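Local coordinates for purine nucleoside phosphorylase YlmD (Geobacillus stearothermophilus, PDB 6T0Y), which catalyses the phosphorolysis of adenosine, inosine and S-methyl-5'-thioadenosine to the free base and a ribose 1-phosphate, and also deaminates adenosine, at residues A[77-82]-A[106-111]; A[121-126]-A[264-269]; A[127-132]-A[142-147]. All coordinates share one frame; numbering follows the deposited sequence.

Contact 1. Residues A[77-82]-A[106-111]; sequences CEQVHG and GVDGLY. With ZN (zinc ion), chain C.
Asp108 takes the backbone of the loop 77-82 in its carboxylate, and this loop, between strands 74-75 and 85-87, carries His81, a ligand of the catalytic zinc ion in this YfiH/LACC1-family enzyme. Two hydrogen bonds do the gripping. His81 N meets Asp108 OD2 at 2.8 Å on the syn side, 26° out of the carboxylate plane, while Gly82 N reaches Asp108 OD1 at 2.9 Å from well above that plane. With CG anti to its own carbonyl carbon (chi1 -76°), the aspartate swings its end toward the loop backbone. OD2 also accepts from ND1 of His143, a second zinc ligand, so one carboxylate fixes the backbone at the first histidine and holds the ring of the other in orientation.

Two further hydrogen bonds tie the start of the loop to residues 106 and 107. Gln79 N donates to Val107 O at 3.0 Å. The extended side chain of Glu78 puts OE2 2.9 Å from Gly106 N, which comes in on the anti side of the carboxylate.

Apolar contact is lighter. Cys77 CB sits 3.6 Å from Val107 CG2 and has Leu110 CD2 a little farther off, in a buried corner that strand 118-123 also lines through Leu121. The Val80 side chain crosses that of Asp108 at a slant, with Val80 CG2 3.3 Å from Asp108 OD1 and close to Gly106 O. Farther along the loop, His81 NE2 binds the zinc ion at 2.3 Å.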
loop_
_atom_site.group_PDB
_atom_site.type_symbol
_atom_site.label_atom_id
_atom_site.label_comp_id
_atom_site.label_asym_id
_atom_site.label_seq_id
_atom_site.Cartn_x
_atom_site.Cartn_y
_atom_site.Cartn_z
ATOM N N CYS A 77 -5.311 -9.883 -1.115
ATOM C CA CYS A 77 -6.543 -9.767 -0.353
ATOM C C CYS A 77 -7.586 -9.001 -1.158
ATOM O O CYS A 77 -7.300 -8.396 -2.189
ATOM C CB CYS A 77 -6.329 -9.137 1.034
ATOM S SG CYS A 77 -5.692 -7.453 1.053
ATOM N N GLU A 78 -8.821 -9.062 -0.681
ATOM C CA GLU A 78 -9.958 -8.534 -1.424
ATOM C C GLU A 78 -9.931 -7.014 -1.513
ATOM O O GLU A 78 -10.442 -6.452 -2.478
ATOM C CB GLU A 78 -11.245 -9.020 -0.752
ATOM C CG GLU A 78 -12.490 -8.709 -1.533
ATOM C CD GLU A 78 -13.785 -9.179 -0.891
ATOM O OE1 GLU A 78 -14.834 -8.952 -1.543
ATOM O OE2 GLU A 78 -13.768 -9.736 0.230
ATOM N N GLN A 79 -9.376 -6.327 -0.515
ATOM C CA GLN A 79 -9.274 -4.866 -0.480
ATOM C C GLN A 79 -10.657 -4.208 -0.560
ATOM O O GLN A 79 -11.012 -3.536 -1.522
ATOM C CB GLN A 79 -8.318 -4.318 -1.542
ATOM C CG GLN A 79 -6.893 -4.827 -1.350
ATOM C CD GLN A 79 -5.907 -4.277 -2.330
ATOM O OE1 GLN A 79 -5.123 -5.022 -2.893
ATOM N NE2 GLN A 79 -5.837 -2.964 -2.439
ATOM N N VAL A 80 -11.417 -4.353 0.528
ATOM C CA VAL A 80 -12.777 -3.835 0.611
ATOM C C VAL A 80 -12.881 -2.410 1.130
ATOM O O VAL A 80 -13.995 -1.929 1.372
ATOM C CB VAL A 80 -13.675 -4.798 1.427
ATOM C CG1 VAL A 80 -13.744 -6.164 0.769
ATOM C CG2 VAL A 80 -13.194 -4.909 2.882
ATOM N N HIS A 81 -11.745 -1.722 1.287
ATOM C CA HIS A 81 -11.709 -0.364 1.846
ATOM C C HIS A 81 -12.241 -0.312 3.279
ATOM O O HIS A 81 -12.846 0.676 3.719
ATOM C CB HIS A 81 -12.379 0.650 0.938
ATOM C CG HIS A 81 -11.596 0.917 -0.324
ATOM N ND1 HIS A 81 -11.671 0.074 -1.412
ATOM C CD2 HIS A 81 -10.753 1.916 -0.684
ATOM C CE1 HIS A 81 -10.910 0.534 -2.388
ATOM N NE2 HIS A 81 -10.388 1.678 -1.992
ATOM N N GLY A 82 -11.970 -1.367 4.033
ATOM C CA GLY A 82 -12.109 -1.331 5.465
ATOM C C GLY A 82 -10.767 -1.295 6.166
ATOM O O GLY A 82 -9.735 -0.922 5.589
ATOM N N GLY A 106 -12.314 -9.908 2.725
ATOM C CA GLY A 106 -12.784 -8.977 3.730
ATOM C C GLY A 106 -11.721 -8.145 4.408
ATOM O O GLY A 106 -12.025 -7.484 5.408
ATOM N N VAL A 107 -10.494 -8.124 3.894
ATOM C CA VAL A 107 -9.413 -7.418 4.558
ATOM C C VAL A 107 -8.696 -6.494 3.591
ATOM O O VAL A 107 -8.719 -6.670 2.368
ATOM C CB VAL A 107 -8.396 -8.326 5.297
ATOM C CG1 VAL A 107 -9.077 -9.285 6.244
ATOM C CG2 VAL A 107 -7.536 -9.077 4.377
ATOM N N ASP A 108 -8.005 -5.526 4.183
ATOM C CA ASP A 108 -7.252 -4.502 3.480
ATOM C C ASP A 108 -5.798 -4.438 3.895
ATOM O O ASP A 108 -5.073 -3.554 3.450
ATOM C CB ASP A 108 -7.923 -3.139 3.653
ATOM C CG ASP A 108 -9.140 -3.010 2.784
ATOM O OD1 ASP A 108 -10.204 -3.529 3.192
ATOM O OD2 ASP A 108 -9.031 -2.468 1.661
ATOM N N GLY A 109 -5.342 -5.350 4.739
ATOM C CA GLY A 109 -3.930 -5.446 5.023
ATOM C C GLY A 109 -3.597 -6.877 5.355
ATOM O O GLY A 109 -4.452 -7.662 5.777
ATOM N N LEU A 110 -2.323 -7.189 5.213
ATOM C CA LEU A 110 -1.795 -8.516 5.473
ATOM C C LEU A 110 -0.471 -8.375 6.211
ATOM O O LEU A 110 0.238 -7.380 6.065
ATOM C CB LEU A 110 -1.520 -9.272 4.167
ATOM C CG LEU A 110 -2.719 -9.536 3.250
ATOM C CD1 LEU A 110 -2.249 -10.127 1.921
ATOM C CD2 LEU A 110 -3.723 -10.417 3.934
ATOM N N TYR A 111 -0.120 -9.394 6.989
ATOM C CA TYR A 111 1.230 -9.462 7.516
ATOM C C TYR A 111 1.657 -10.911 7.642
ATOM O O TYR A 111 0.826 -11.822 7.676
ATOM C CB TYR A 111 1.398 -8.739 8.849
ATOM C CG TYR A 111 0.745 -9.330 10.074
ATOM C CD1 TYR A 111 1.472 -10.148 10.926
ATOM C CD2 TYR A 111 -0.546 -9.000 10.445
ATOM C CE1 TYR A 111 0.923 -10.644 12.079
ATOM C CE2 TYR A 111 -1.094 -9.498 11.607
ATOM C CZ TYR A 111 -0.362 -10.306 12.424
ATOM O OH TYR A 111 -0.965 -10.765 13.589
HETATM ZN ZN ZN C . -8.131 1.759 -2.585
#

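Contact 2. Residues A[121-126]-A[264-269]; sequences LCFADC and MLAFIG. With ZN (zinc ion), chain C.
Phe123 and Met264 form a hydrogen-bonded antiparallel pair: Phe123 N gives to Met264 O at 2.9 Å, and Met264 N returns the bond to Phe123 O at 2.8 Å. Two residues along, Leu121 and Ala266 repeat the exchange, with Leu121 N to Ala266 O the straighter of the two bonds at 166°. The non-hydrogen-bonded pair between them, Cys122 and Leu265, comes to 4.6 Å between CA atoms, and there Cys122 CA points its hydrogen at Met264 O from 3.2 Å.

On the face bearing Phe123 and Ala266, Phe123 CE2 lies 3.5 Å from Ala266 CB, which approaches the ring obliquely; Met264 O lies at the ring edge. Met264 is bent at both chi2 (86°) and chi3 (68°), which folds its methyl CE back beside Phe123 O and the CA of Ala124. On the other face of the sheet, Cys122 SG rests against Leu265 CD1.

Beyond Phe123 the chain leaves the sheet and turns to Cys126, whose SG binds the catalytic zinc ion together with His81 and His143. Asp125 holds this turn through hydrogen bonds to Thr244, Ser253 and the backbone of Arg255, and the Phe123 ring meets that of His143.

Strand 264-269 runs between 25-29 and 118-123 in a mixed sheet; helix 53-67 covers the Cys122 and Leu265 face, and strand 138-144 of the second sheet packs on Leu121 and Ala266.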
loop_
_atom_site.group_PDB
_atom_site.type_symbol
_atom_site.label_atom_id
_atom_site.label_comp_id
_atom_site.label_asym_id
_atom_site.label_seq_id
_atom_site.Cartn_x
_atom_site.Cartn_y
_atom_site.Cartn_z
ATOM N N LEU A 121 -0.571 -6.114 -2.772
ATOM C CA LEU A 121 -1.785 -5.318 -2.742
ATOM C C LEU A 121 -1.753 -4.303 -3.882
ATOM O O LEU A 121 -0.694 -3.850 -4.301
ATOM C CB LEU A 121 -1.966 -4.613 -1.401
ATOM C CG LEU A 121 -2.568 -5.454 -0.268
ATOM C CD1 LEU A 121 -1.641 -6.492 0.314
ATOM C CD2 LEU A 121 -3.034 -4.520 0.816
ATOM N N CYS A 122 -2.930 -3.933 -4.385
ATOM C CA CYS A 122 -3.072 -3.090 -5.557
ATOM C C CYS A 122 -3.455 -1.661 -5.202
ATOM O O CYS A 122 -4.241 -1.424 -4.288
ATOM C CB CYS A 122 -4.148 -3.650 -6.483
ATOM S SG CYS A 122 -3.646 -5.179 -7.338
ATOM N N PHE A 123 -2.919 -0.709 -5.968
ATOM C CA PHE A 123 -3.031 0.708 -5.675
ATOM C C PHE A 123 -3.117 1.557 -6.934
ATOM O O PHE A 123 -2.443 1.285 -7.920
ATOM C CB PHE A 123 -1.777 1.168 -4.916
ATOM C CG PHE A 123 -1.717 0.614 -3.544
ATOM C CD1 PHE A 123 -2.351 1.280 -2.513
ATOM C CD2 PHE A 123 -1.143 -0.621 -3.288
ATOM C CE1 PHE A 123 -2.388 0.760 -1.242
ATOM C CE2 PHE A 123 -1.167 -1.139 -2.001
ATOM C CZ PHE A 123 -1.816 -0.451 -0.990
ATOM N N ALA A 124 -3.872 2.657 -6.847
ATOM C CA ALA A 124 -3.845 3.727 -7.851
ATOM C C ALA A 124 -4.380 5.024 -7.249
ATOM O O ALA A 124 -5.335 5.602 -7.777
ATOM C CB ALA A 124 -4.668 3.376 -9.079
ATOM N N ASP A 125 -3.811 5.421 -6.110
ATOM C CA ASP A 125 -4.045 6.670 -5.388
ATOM C C ASP A 125 -4.107 6.464 -3.875
ATOM O O ASP A 125 -3.686 7.323 -3.104
ATOM C CB ASP A 125 -5.352 7.390 -5.722
ATOM C CG ASP A 125 -5.323 8.206 -7.011
ATOM O OD1 ASP A 125 -6.429 8.604 -7.433
ATOM O OD2 ASP A 125 -4.254 8.467 -7.614
ATOM N N CYS A 126 -4.662 5.340 -3.422
ATOM C CA CYS A 126 -4.751 5.084 -1.997
ATOM C C CYS A 126 -3.363 4.840 -1.414
ATOM O O CYS A 126 -2.412 4.550 -2.120
ATOM C CB CYS A 126 -5.668 3.885 -1.759
ATOM S SG CYS A 126 -7.417 4.167 -2.118
ATOM N N MET A 264 -1.128 -0.349 -9.807
ATOM C CA MET A 264 0.208 -0.771 -9.430
ATOM C C MET A 264 0.101 -1.816 -8.327
ATOM O O MET A 264 -0.883 -1.876 -7.600
ATOM C CB MET A 264 1.010 0.411 -8.892
ATOM C CG MET A 264 1.267 1.503 -9.890
ATOM S SD MET A 264 -0.006 2.762 -10.057
ATOM C CE MET A 264 0.078 3.638 -8.486
ATOM N N LEU A 265 1.135 -2.635 -8.211
ATOM C CA LEU A 265 1.247 -3.586 -7.120
ATOM C C LEU A 265 2.292 -3.088 -6.136
ATOM O O LEU A 265 3.428 -2.815 -6.519
ATOM C CB LEU A 265 1.679 -4.952 -7.642
ATOM C CG LEU A 265 1.468 -6.077 -6.640
ATOM C CD1 LEU A 265 -0.004 -6.492 -6.686
ATOM C CD2 LEU A 265 2.395 -7.226 -6.870
ATOM N N ALA A 266 1.893 -2.968 -4.877
ATOM C CA ALA A 266 2.809 -2.823 -3.758
ATOM C C ALA A 266 3.087 -4.217 -3.239
ATOM O O ALA A 266 2.191 -5.056 -3.143
ATOM C CB ALA A 266 2.179 -2.007 -2.635
ATOM N N PHE A 267 4.331 -4.467 -2.858
ATOM C CA PHE A 267 4.706 -5.805 -2.448
ATOM C C PHE A 267 5.776 -5.743 -1.370
ATOM O O PHE A 267 6.587 -4.817 -1.320
ATOM C CB PHE A 267 5.174 -6.650 -3.636
ATOM C CG PHE A 267 6.273 -6.015 -4.451
ATOM C CD1 PHE A 267 7.613 -6.181 -4.128
ATOM C CD2 PHE A 267 5.942 -5.220 -5.536
ATOM C CE1 PHE A 267 8.583 -5.567 -4.892
ATOM C CE2 PHE A 267 6.907 -4.621 -6.289
ATOM C CZ PHE A 267 8.217 -4.788 -5.974
ATOM N N ILE A 268 5.769 -6.747 -0.500
ATOM C CA ILE A 268 6.803 -6.925 0.503
ATOM C C ILE A 268 6.869 -8.396 0.876
ATOM O O ILE A 268 5.848 -9.056 1.072
ATOM C CB ILE A 268 6.580 -6.016 1.731
ATOM C CG1 ILE A 268 7.805 -6.043 2.647
ATOM C CG2 ILE A 268 5.298 -6.369 2.470
ATOM C CD1 ILE A 268 7.862 -4.952 3.658
ATOM N N GLY A 269 8.086 -8.902 1.024
ATOM C CA GLY A 269 8.299 -10.263 1.474
ATOM C C GLY A 269 9.775 -10.432 1.742
ATOM O O GLY A 269 10.578 -9.541 1.479
HETATM ZN ZN ZN C . -8.131 1.759 -2.585
#

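Contact 3. Residues A[127-132]-A[142-147]; sequences VPIYFV and AHAGWR. With ZN (zinc ion), chain C.
The beta hairpin of strands 127-133 and 138-144 presents His143, a ligand of the catalytic zinc ion, from its second strand. Val127 with Ala144 and Ile129 with Ala142 are its hydrogen-bonded antiparallel pairs here. Ile129 N to Ala142 O is nearly straight (167°, 2.9 Å) and lies in the carbonyl plane. At the Val127 end the geometry is less regular: Val127 N still reaches Ala144 O at 2.9 Å, but stands 56° out of that carbonyl's plane as the strand gives way to Gly145, the N-cap of helix 146-150. Pro128 pairs with His143 in the non-hydrogen-bonded position, its CA-H directed at Ala142 O (Pro128 CA to Ala142 O 3.6 Å).

The face bearing Val127, Ile129, Ala142 and Ala144 is apolar. Ile129 sends CG1 anti to its carbonyl carbon (chi1 -50°), and its extended CD1 reaches diagonally to the methyl of Ala144 at 3.9 Å. Ala142 CB lies at the edge of the Phe131 ring, 4.1 Å from CE1. Helix 219-229 covers this face, with Leu219, Asn223 and Leu227 touching its side chains, and strand 173-176 continues the sheet beyond 127-133.

His143 and Pro128 point to the other face, toward Phe123 of the first sheet, and of the two only His143 reaches the zinc ion. Its ring meets His81 edge to face, with ND1 held by Asp108, consistent with a proton on ND1, which turns NE2 to the metal. That nitrogen, His143 NE2, binds the zinc ion at 2.0 Å.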
loop_
_atom_site.group_PDB
_atom_site.type_symbol
_atom_site.label_atom_id
_atom_site.label_comp_id
_atom_site.label_asym_id
_atom_site.label_seq_id
_atom_site.Cartn_x
_atom_site.Cartn_y
_atom_site.Cartn_z
ATOM N N VAL A 127 -3.232 4.978 -0.098
ATOM C CA VAL A 127 -1.903 4.974 0.508
ATOM C C VAL A 127 -1.425 3.550 0.754
ATOM O O VAL A 127 -2.084 2.798 1.490
ATOM C CB VAL A 127 -1.877 5.755 1.833
ATOM C CG1 VAL A 127 -0.502 5.724 2.425
ATOM C CG2 VAL A 127 -2.349 7.171 1.639
ATOM N N PRO A 128 -0.279 3.159 0.197
ATOM C CA PRO A 128 0.322 1.882 0.570
ATOM C C PRO A 128 1.211 2.074 1.785
ATOM O O PRO A 128 2.115 2.913 1.777
ATOM C CB PRO A 128 1.126 1.510 -0.670
ATOM C CG PRO A 128 1.480 2.805 -1.305
ATOM C CD PRO A 128 0.516 3.849 -0.836
ATOM N N ILE A 129 0.980 1.286 2.826
ATOM C CA ILE A 129 1.744 1.401 4.052
ATOM C C ILE A 129 2.498 0.106 4.251
ATOM O O ILE A 129 1.886 -0.946 4.448
ATOM C CB ILE A 129 0.874 1.695 5.272
ATOM C CG1 ILE A 129 -0.060 2.861 4.977
ATOM C CG2 ILE A 129 1.750 2.004 6.459
ATOM C CD1 ILE A 129 -1.071 3.109 6.045
ATOM N N TYR A 130 3.818 0.193 4.212
ATOM C CA TYR A 130 4.687 -0.953 4.352
ATOM C C TYR A 130 5.236 -0.975 5.768
ATOM O O TYR A 130 5.673 0.051 6.279
ATOM C CB TYR A 130 5.879 -0.837 3.405
ATOM C CG TYR A 130 5.574 -0.713 1.928
ATOM C CD1 TYR A 130 5.086 0.466 1.382
ATOM C CD2 TYR A 130 5.839 -1.756 1.058
ATOM C CE1 TYR A 130 4.857 0.593 0.018
ATOM C CE2 TYR A 130 5.610 -1.629 -0.306
ATOM C CZ TYR A 130 5.130 -0.438 -0.813
ATOM O OH TYR A 130 4.917 -0.274 -2.160
ATOM N N PHE A 131 5.250 -2.159 6.381
ATOM C CA PHE A 131 5.706 -2.322 7.750
ATOM C C PHE A 131 6.805 -3.381 7.808
ATOM O O PHE A 131 6.725 -4.410 7.137
ATOM C CB PHE A 131 4.567 -2.832 8.648
ATOM C CG PHE A 131 3.382 -1.922 8.774
ATOM C CD1 PHE A 131 2.400 -1.877 7.792
ATOM C CD2 PHE A 131 3.202 -1.179 9.912
ATOM C CE1 PHE A 131 1.279 -1.074 7.952
ATOM C CE2 PHE A 131 2.090 -0.398 10.067
ATOM C CZ PHE A 131 1.139 -0.331 9.084
ATOM N N VAL A 132 7.795 -3.170 8.673
ATOM C CA VAL A 132 8.811 -4.192 8.902
ATOM C C VAL A 132 9.239 -4.126 10.356
ATOM O O VAL A 132 9.372 -3.045 10.932
ATOM C CB VAL A 132 10.001 -4.030 7.925
ATOM C CG1 VAL A 132 10.733 -2.727 8.141
ATOM C CG2 VAL A 132 10.925 -5.227 7.974
ATOM N N ALA A 142 -0.505 -2.609 4.132
ATOM C CA ALA A 142 -1.882 -2.183 4.278
ATOM C C ALA A 142 -2.248 -1.177 3.197
ATOM O O ALA A 142 -1.412 -0.413 2.721
ATOM C CB ALA A 142 -2.126 -1.547 5.642
ATOM N N HIS A 143 -3.516 -1.198 2.840
ATOM C CA HIS A 143 -4.140 -0.327 1.852
ATOM C C HIS A 143 -5.038 0.643 2.599
ATOM O O HIS A 143 -6.015 0.236 3.223
ATOM C CB HIS A 143 -4.908 -1.246 0.887
ATOM C CG HIS A 143 -5.981 -0.592 0.076
ATOM N ND1 HIS A 143 -7.325 -0.828 0.296
ATOM C CD2 HIS A 143 -5.913 0.171 -1.037
ATOM C CE1 HIS A 143 -8.034 -0.167 -0.599
ATOM N NE2 HIS A 143 -7.203 0.468 -1.407
ATOM N N ALA A 144 -4.722 1.930 2.526
ATOM C CA ALA A 144 -5.459 2.960 3.249
ATOM C C ALA A 144 -5.920 4.091 2.324
ATOM O O ALA A 144 -5.171 5.028 2.059
ATOM C CB ALA A 144 -4.592 3.489 4.389
ATOM N N GLY A 145 -7.166 4.029 1.857
ATOM C CA GLY A 145 -7.854 5.207 1.368
ATOM C C GLY A 145 -8.478 5.947 2.533
ATOM O O GLY A 145 -8.159 5.698 3.693
ATOM N N TRP A 146 -9.401 6.861 2.238
ATOM C CA TRP A 146 -9.951 7.639 3.339
ATOM C C TRP A 146 -10.728 6.756 4.302
ATOM O O TRP A 146 -10.702 6.973 5.518
ATOM C CB TRP A 146 -10.775 8.823 2.839
ATOM C CG TRP A 146 -12.154 8.550 2.320
ATOM C CD1 TRP A 146 -12.533 8.400 1.015
ATOM C CD2 TRP A 146 -13.351 8.460 3.097
ATOM N NE1 TRP A 146 -13.887 8.219 0.939
ATOM C CE2 TRP A 146 -14.416 8.260 2.203
ATOM C CE3 TRP A 146 -13.623 8.534 4.461
ATOM C CZ2 TRP A 146 -15.734 8.123 2.630
ATOM C CZ3 TRP A 146 -14.946 8.403 4.882
ATOM C CH2 TRP A 146 -15.975 8.185 3.968
ATOM N N ARG A 147 -11.422 5.747 3.777
ATOM C CA ARG A 147 -12.251 4.921 4.650
ATOM C C ARG A 147 -11.402 4.059 5.579
ATOM O O ARG A 147 -11.712 3.919 6.771
ATOM C CB ARG A 147 -13.196 4.052 3.825
ATOM C CG ARG A 147 -14.290 4.815 3.107
ATOM C CD ARG A 147 -15.238 3.855 2.417
ATOM N NE ARG A 147 -16.138 4.546 1.505
ATOM C CZ ARG A 147 -17.293 5.087 1.867
ATOM N NH1 ARG A 147 -18.042 5.697 0.959
ATOM N NH2 ARG A 147 -17.689 5.027 3.137
HETATM ZN ZN ZN C . -8.131 1.759 -2.585
#

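From the N terminus, contact 1 comes first: residues 106-111 return to the loop 77-82, which joins strand 74-75 of one six-stranded mixed sheet to 85-87 of the other, and close a short, mostly irregular excursion. It is complete before contact 2 opens at 121-126, whose strand part 121-123 pairs with 264-269 near the end of the chain. Contact 3, the hairpin pairing of 127-132 with 142-144, lies wholly within that long loop. Contact 2 belongs to the first sheet and contact 3 to the second, where strand 138-144 also borders 109-112 of contact 1. The two sheets pack together, as where Tyr130 meets Ala266, and each contact supplies one ligand to the shared zinc ion.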